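Local atomic coordinates of tRNA-splicing ligase RtcB (Thermus thermophilus, PDB entry 2EPG), a protein that probably ligates RNA ends bearing a 3'-phosphate or 2',3'-cyclic phosphate to 5'-hydroxyl ends, using GTP and manganese. Residues 228-233 / 375-380; 361-366 / 399-404. All blocks are in the same frame, centred on the assembly; numbering follows the deposited sequence.

Contact 1. Residues 228-233 / 375-380; sequences EEAALA and RRVGQP
Val-377 reaches from its loop into the side of the helix that carries Glu-229, Ala-230 and Ala-233. Its CB faces the backbone and methyl of Ala-230, and the two CB atoms lie 4.2 Å apart. CG1 lies beside the end of Glu-229, with Glu-229 OE1 3.8 Å from Val-377 CG1, and also touches Ala-230 CA and Ala-233 CB. CG2 meets Ala-233 CB at 3.9 Å, so both methyls reach Ala-233. Glu-229 holds CG anti to its backbone N (chi1 175°) and runs on extended, which carries CG, CD and OE1 alongside Val-377 CG1. The two side chains pass each other in opposite directions.

This is a loop-to-helix contact in the RtcB fold. A single valine sits against residues i, i+1 and i+4 of helix 228-234, and no hydrogen bond crosses. Phe-234 of the same helix also touches Val-377 and Pro-380. Within the loop, Gln-379 NE2 gives a bond of 3.1 Å to Pro-380 O, nearly in its own amide plane but tilted 32° from the carbonyl plane. The same NE2 also bonds Arg-361 O. On the helix side, Ala-230 and Ala-231 rest on Val-476 of strand 474-486.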
loop_
_atom_site.group_PDB
_atom_site.type_symbol
_atom_site.label_atom_id
_atom_site.label_comp_id
_atom_site.label_asym_id
_atom_site.label_seq_id
_atom_site.Cartn_x
_atom_site.Cartn_y
_atom_site.Cartn_z
ATOM N N GLU A 228 -20.407 10.651 7.439
ATOM C CA GLU A 228 -20.249 11.384 8.676
ATOM C C GLU A 228 -19.825 10.492 9.834
ATOM O O GLU A 228 -18.979 10.879 10.640
ATOM C CB GLU A 228 -21.557 12.108 9.006
ATOM C CG GLU A 228 -21.354 13.450 9.682
ATOM C CD GLU A 228 -20.439 14.363 8.875
ATOM O OE1 GLU A 228 -20.853 14.794 7.772
ATOM O OE2 GLU A 228 -19.302 14.631 9.344
ATOM N N GLU A 229 -20.398 9.297 9.916
ATOM C CA GLU A 229 -20.062 8.386 11.004
ATOM C C GLU A 229 -18.611 7.895 10.934
ATOM O O GLU A 229 -17.909 7.887 11.935
ATOM C CB GLU A 229 -20.994 7.173 11.009
ATOM C CG GLU A 229 -20.586 6.153 12.066
ATOM C CD GLU A 229 -21.261 4.801 11.905
ATOM O OE1 GLU A 229 -21.220 4.225 10.791
ATOM O OE2 GLU A 229 -21.817 4.303 12.906
ATOM N N ALA A 230 -18.164 7.477 9.752
ATOM C CA ALA A 230 -16.792 7.000 9.604
ATOM C C ALA A 230 -15.817 8.168 9.760
ATOM O O ALA A 230 -14.758 8.021 10.358
ATOM C CB ALA A 230 -16.609 6.330 8.235
ATOM N N ALA A 231 -16.180 9.331 9.238
ATOM C CA ALA A 231 -15.296 10.482 9.331
ATOM C C ALA A 231 -15.066 10.842 10.789
ATOM O O ALA A 231 -13.932 11.081 11.193
ATOM C CB ALA A 231 -15.878 11.683 8.557
ATOM N N LEU A 232 -16.142 10.863 11.576
ATOM C CA LEU A 232 -16.043 11.162 13.001
ATOM C C LEU A 232 -15.128 10.147 13.672
ATOM O O LEU A 232 -14.234 10.510 14.438
ATOM C CB LEU A 232 -17.419 11.085 13.673
ATOM C CG LEU A 232 -17.355 11.234 15.199
ATOM C CD1 LEU A 232 -16.992 12.686 15.537
ATOM C CD2 LEU A 232 -18.694 10.849 15.839
ATOM N N ALA A 233 -15.368 8.869 13.390
ATOM C CA ALA A 233 -14.560 7.808 13.959
ATOM C C ALA A 233 -13.088 7.933 13.554
ATOM O O ALA A 233 -12.213 7.666 14.364
ATOM C CB ALA A 233 -15.112 6.441 13.535
ATOM N N ARG A 375 -13.004 0.182 14.825
ATOM C CA ARG A 375 -13.626 -1.117 14.695
ATOM C C ARG A 375 -15.096 -1.125 14.296
ATOM O O ARG A 375 -15.532 -2.017 13.570
ATOM C CB ARG A 375 -13.393 -1.932 15.978
ATOM C CG ARG A 375 -13.654 -3.436 15.807
ATOM C CD ARG A 375 -13.072 -4.249 16.958
ATOM N NE ARG A 375 -11.626 -4.046 17.093
ATOM C CZ ARG A 375 -10.940 -4.205 18.225
ATOM N NH1 ARG A 375 -9.630 -3.994 18.245
ATOM N NH2 ARG A 375 -11.558 -4.566 19.342
ATOM N N ARG A 376 -15.857 -0.132 14.743
ATOM C CA ARG A 376 -17.267 -0.079 14.383
ATOM C C ARG A 376 -17.492 0.297 12.929
ATOM O O ARG A 376 -18.476 -0.120 12.334
ATOM C CB ARG A 376 -18.027 0.929 15.263
ATOM C CG ARG A 376 -18.139 0.525 16.719
ATOM C CD ARG A 376 -18.771 1.621 17.569
ATOM N NE ARG A 376 -18.681 1.282 18.989
ATOM C CZ ARG A 376 -18.931 2.126 19.989
ATOM N NH1 ARG A 376 -18.819 1.714 21.252
ATOM N NH2 ARG A 376 -19.288 3.381 19.734
ATOM N N VAL A 377 -16.593 1.080 12.346
ATOM C CA VAL A 377 -16.800 1.516 10.969
ATOM C C VAL A 377 -15.930 0.849 9.916
ATOM O O VAL A 377 -16.205 0.976 8.729
ATOM C CB VAL A 377 -16.615 3.048 10.839
ATOM C CG1 VAL A 377 -17.544 3.763 11.795
ATOM C CG2 VAL A 377 -15.161 3.420 11.107
ATOM N N GLY A 378 -14.895 0.135 10.346
ATOM C CA GLY A 378 -14.009 -0.520 9.396
ATOM C C GLY A 378 -12.632 0.139 9.294
ATOM O O GLY A 378 -12.443 1.284 9.700
ATOM N N GLN A 379 -11.675 -0.586 8.732
ATOM C CA GLN A 379 -10.310 -0.103 8.574
ATOM C C GLN A 379 -10.217 1.024 7.553
ATOM O O GLN A 379 -10.867 0.985 6.515
ATOM C CB GLN A 379 -9.419 -1.255 8.086
ATOM C CG GLN A 379 -7.929 -0.894 7.872
ATOM C CD GLN A 379 -7.287 -1.822 6.878
ATOM O OE1 GLN A 379 -7.105 -3.015 7.140
ATOM N NE2 GLN A 379 -6.973 -1.295 5.712
ATOM N N PRO A 380 -9.401 2.049 7.834
ATOM C CA PRO A 380 -9.277 3.135 6.856
ATOM C C PRO A 380 -8.549 2.574 5.616
ATOM O O PRO A 380 -7.680 1.702 5.732
ATOM C CB PRO A 380 -8.402 4.174 7.581
ATOM C CG PRO A 380 -8.641 3.894 9.051
ATOM C CD PRO A 380 -8.722 2.380 9.103
#

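Contact 2. Residues 361-366 / 399-404; sequences RAFGPG and KAMEVS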
loop_
_atom_site.group_PDB
_atom_site.type_symbol
_atom_site.label_atom_id
_atom_site.label_comp_id
_atom_site.label_asym_id
_atom_site.label_seq_id
_atom_site.Cartn_x
_atom_site.Cartn_y
_atom_site.Cartn_z
ATOM N N ARG A 361 -5.166 -3.935 1.939
ATOM C CA ARG A 361 -5.855 -4.793 2.879
ATOM C C ARG A 361 -6.959 -3.827 3.276
ATOM O O ARG A 361 -6.722 -2.625 3.377
ATOM C CB ARG A 361 -4.996 -5.112 4.108
ATOM C CG ARG A 361 -5.612 -6.176 4.997
ATOM C CD ARG A 361 -4.892 -6.303 6.340
ATOM N NE ARG A 361 -5.144 -5.154 7.203
ATOM C CZ ARG A 361 -4.739 -5.074 8.468
ATOM N NH1 ARG A 361 -5.008 -3.997 9.195
ATOM N NH2 ARG A 361 -4.055 -6.071 9.007
ATOM N N ALA A 362 -8.156 -4.340 3.504
ATOM C CA ALA A 362 -9.271 -3.462 3.835
ATOM C C ALA A 362 -10.252 -4.182 4.738
ATOM O O ALA A 362 -11.378 -4.498 4.325
ATOM C CB ALA A 362 -9.957 -3.019 2.546
ATOM N N PHE A 363 -9.808 -4.455 5.964
ATOM C CA PHE A 363 -10.639 -5.140 6.929
ATOM C C PHE A 363 -11.894 -4.349 7.303
ATOM O O PHE A 363 -11.914 -3.101 7.277
ATOM C CB PHE A 363 -9.810 -5.501 8.161
ATOM C CG PHE A 363 -8.858 -6.655 7.932
ATOM C CD1 PHE A 363 -7.907 -6.992 8.889
ATOM C CD2 PHE A 363 -8.907 -7.388 6.743
ATOM C CE1 PHE A 363 -7.017 -8.041 8.669
ATOM C CE2 PHE A 363 -8.024 -8.446 6.504
ATOM C CZ PHE A 363 -7.071 -8.775 7.472
ATOM N N GLY A 364 -12.949 -5.085 7.637
ATOM C CA GLY A 364 -14.214 -4.448 7.960
ATOM C C GLY A 364 -14.588 -4.371 9.422
ATOM O O GLY A 364 -13.846 -4.843 10.288
ATOM N N PRO A 365 -15.764 -3.796 9.721
ATOM C CA PRO A 365 -16.296 -3.630 11.083
ATOM C C PRO A 365 -16.189 -4.905 11.919
ATOM O O PRO A 365 -16.421 -6.001 11.420
ATOM C CB PRO A 365 -17.747 -3.214 10.838
ATOM C CG PRO A 365 -17.644 -2.423 9.542
ATOM C CD PRO A 365 -16.732 -3.317 8.714
ATOM N N GLY A 366 -15.821 -4.751 13.187
ATOM C CA GLY A 366 -15.696 -5.894 14.075
ATOM C C GLY A 366 -14.390 -6.681 14.034
ATOM O O GLY A 366 -14.144 -7.504 14.915
ATOM N N LYS A 399 -18.587 -6.922 3.404
ATOM C CA LYS A 399 -18.718 -7.628 2.127
ATOM C C LYS A 399 -17.354 -8.010 1.562
ATOM O O LYS A 399 -17.186 -9.097 0.993
ATOM C CB LYS A 399 -19.463 -6.777 1.099
ATOM C CG LYS A 399 -19.564 -7.456 -0.256
ATOM C CD LYS A 399 -20.444 -6.678 -1.217
ATOM C CE LYS A 399 -20.694 -7.470 -2.473
ATOM N NZ LYS A 399 -21.573 -6.717 -3.426
ATOM N N ALA A 400 -16.390 -7.107 1.714
ATOM C CA ALA A 400 -15.025 -7.347 1.248
ATOM C C ALA A 400 -14.451 -8.566 1.967
ATOM O O ALA A 400 -13.701 -9.334 1.376
ATOM C CB ALA A 400 -14.133 -6.098 1.531
HETATM N N MSE A 401 -14.792 -8.743 3.238
HETATM C CA MSE A 401 -14.291 -9.898 3.978
HETATM C C MSE A 401 -14.769 -11.172 3.278
HETATM O O MSE A 401 -14.062 -12.177 3.253
HETATM C CB MSE A 401 -14.804 -9.923 5.426
HETATM C CG MSE A 401 -14.264 -8.836 6.354
HETATM SE SE MSE A 401 -12.294 -8.623 6.511
HETATM C CE MSE A 401 -11.751 -10.442 6.969
ATOM N N GLU A 402 -15.973 -11.126 2.711
ATOM C CA GLU A 402 -16.524 -12.292 2.025
ATOM C C GLU A 402 -16.021 -12.457 0.586
ATOM O O GLU A 402 -15.606 -13.547 0.180
ATOM C CB GLU A 402 -18.051 -12.194 1.972
ATOM C CG GLU A 402 -18.764 -12.334 3.315
ATOM C CD GLU A 402 -18.860 -13.773 3.784
ATOM O OE1 GLU A 402 -18.328 -14.676 3.080
ATOM O OE2 GLU A 402 -19.460 -13.998 4.860
ATOM N N VAL A 403 -16.038 -11.370 -0.178
ATOM C CA VAL A 403 -15.693 -11.458 -1.593
ATOM C C VAL A 403 -14.333 -11.065 -2.129
ATOM O O VAL A 403 -14.065 -11.310 -3.303
ATOM C CB VAL A 403 -16.744 -10.697 -2.451
ATOM C CG1 VAL A 403 -18.164 -11.092 -1.986
ATOM C CG2 VAL A 403 -16.535 -9.179 -2.347
ATOM N N SER A 404 -13.465 -10.466 -1.318
ATOM C CA SER A 404 -12.161 -10.061 -1.849
ATOM C C SER A 404 -11.026 -10.324 -0.886
ATOM O O SER A 404 -10.006 -9.647 -0.943
ATOM C CB SER A 404 -12.186 -8.563 -2.209
ATOM O OG SER A 404 -12.396 -7.742 -1.069
#
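Ala-362 meets Ala-400 of the helix through its backbone, with Ala-362 O 4.2 Å from Ala-400 CB. This is a loose van der Waals contact at the start of the loop, just after strand 360-361.

Phe-363 comes next and carries the main side-chain contact. A face of its ring is taken by Arg-361, two residues earlier, whose CD stands 3.5 Å above the ring plane, toward the rim. In turn, Phe-363 CD1 lies over the centre of the Arg-361 guanidinium. The ring also stacks with His-367. The CB of Phe-363 leaves the backbone away from the helix, yet ring atom CD2 lies 3.6 Å from SE of Met-401, which is a selenomethionine. The selenium sits 4.6 Å from the ring centroid and 51° off the ring normal. It is a Met-aromatic contact of oblique geometry. Met-401 gets there by bending at chi2 and chi3 (-54° and -53°), which folds SE and CE toward the loop. Its CE is also near the ring, 4.2 Å from Phe-363 CD2.

Gly-364 follows, with its backbone N 3.8 Å from Met-401 SE. The selenium thus touches both the ring and the main chain beyond it. No hydrogen bond joins the two segments directly.

Gly-406, just beyond the helix, bonds through its backbone to both Ala-362 and Ala-400. Strand 360-361 pairs antiparallel with strand 407-408, and helix 398-403 lies against the loop that leaves strand 360-361, while Arg-361 and Phe-363 touch Glu-345 of strand 332-347.

The centres of contacts 1 and 2 lie about 14 Å apart, and their segments alternate along the chain. Residues 361-366 and 375-380 belong to the same loop region between strands 360-361 and 380-383, and they touch directly. Gln-379 NE2 lies 2.7 Å from Arg-361 O, a probable hydrogen bond. Arg-375 O and Gly-366 N, 2.8 Å apart, probably form another. These bonds join the two parts, so both helices pack on one connected loop. Contact 1 is away from the predicted sites. In contact 2 the Ala-362 side chain is about 10 Å from those of His-339 and His-410, predicted to bind GMP. His-339 is also a predicted manganese ligand, and His-410 the predicted GMP-histidine intermediate site.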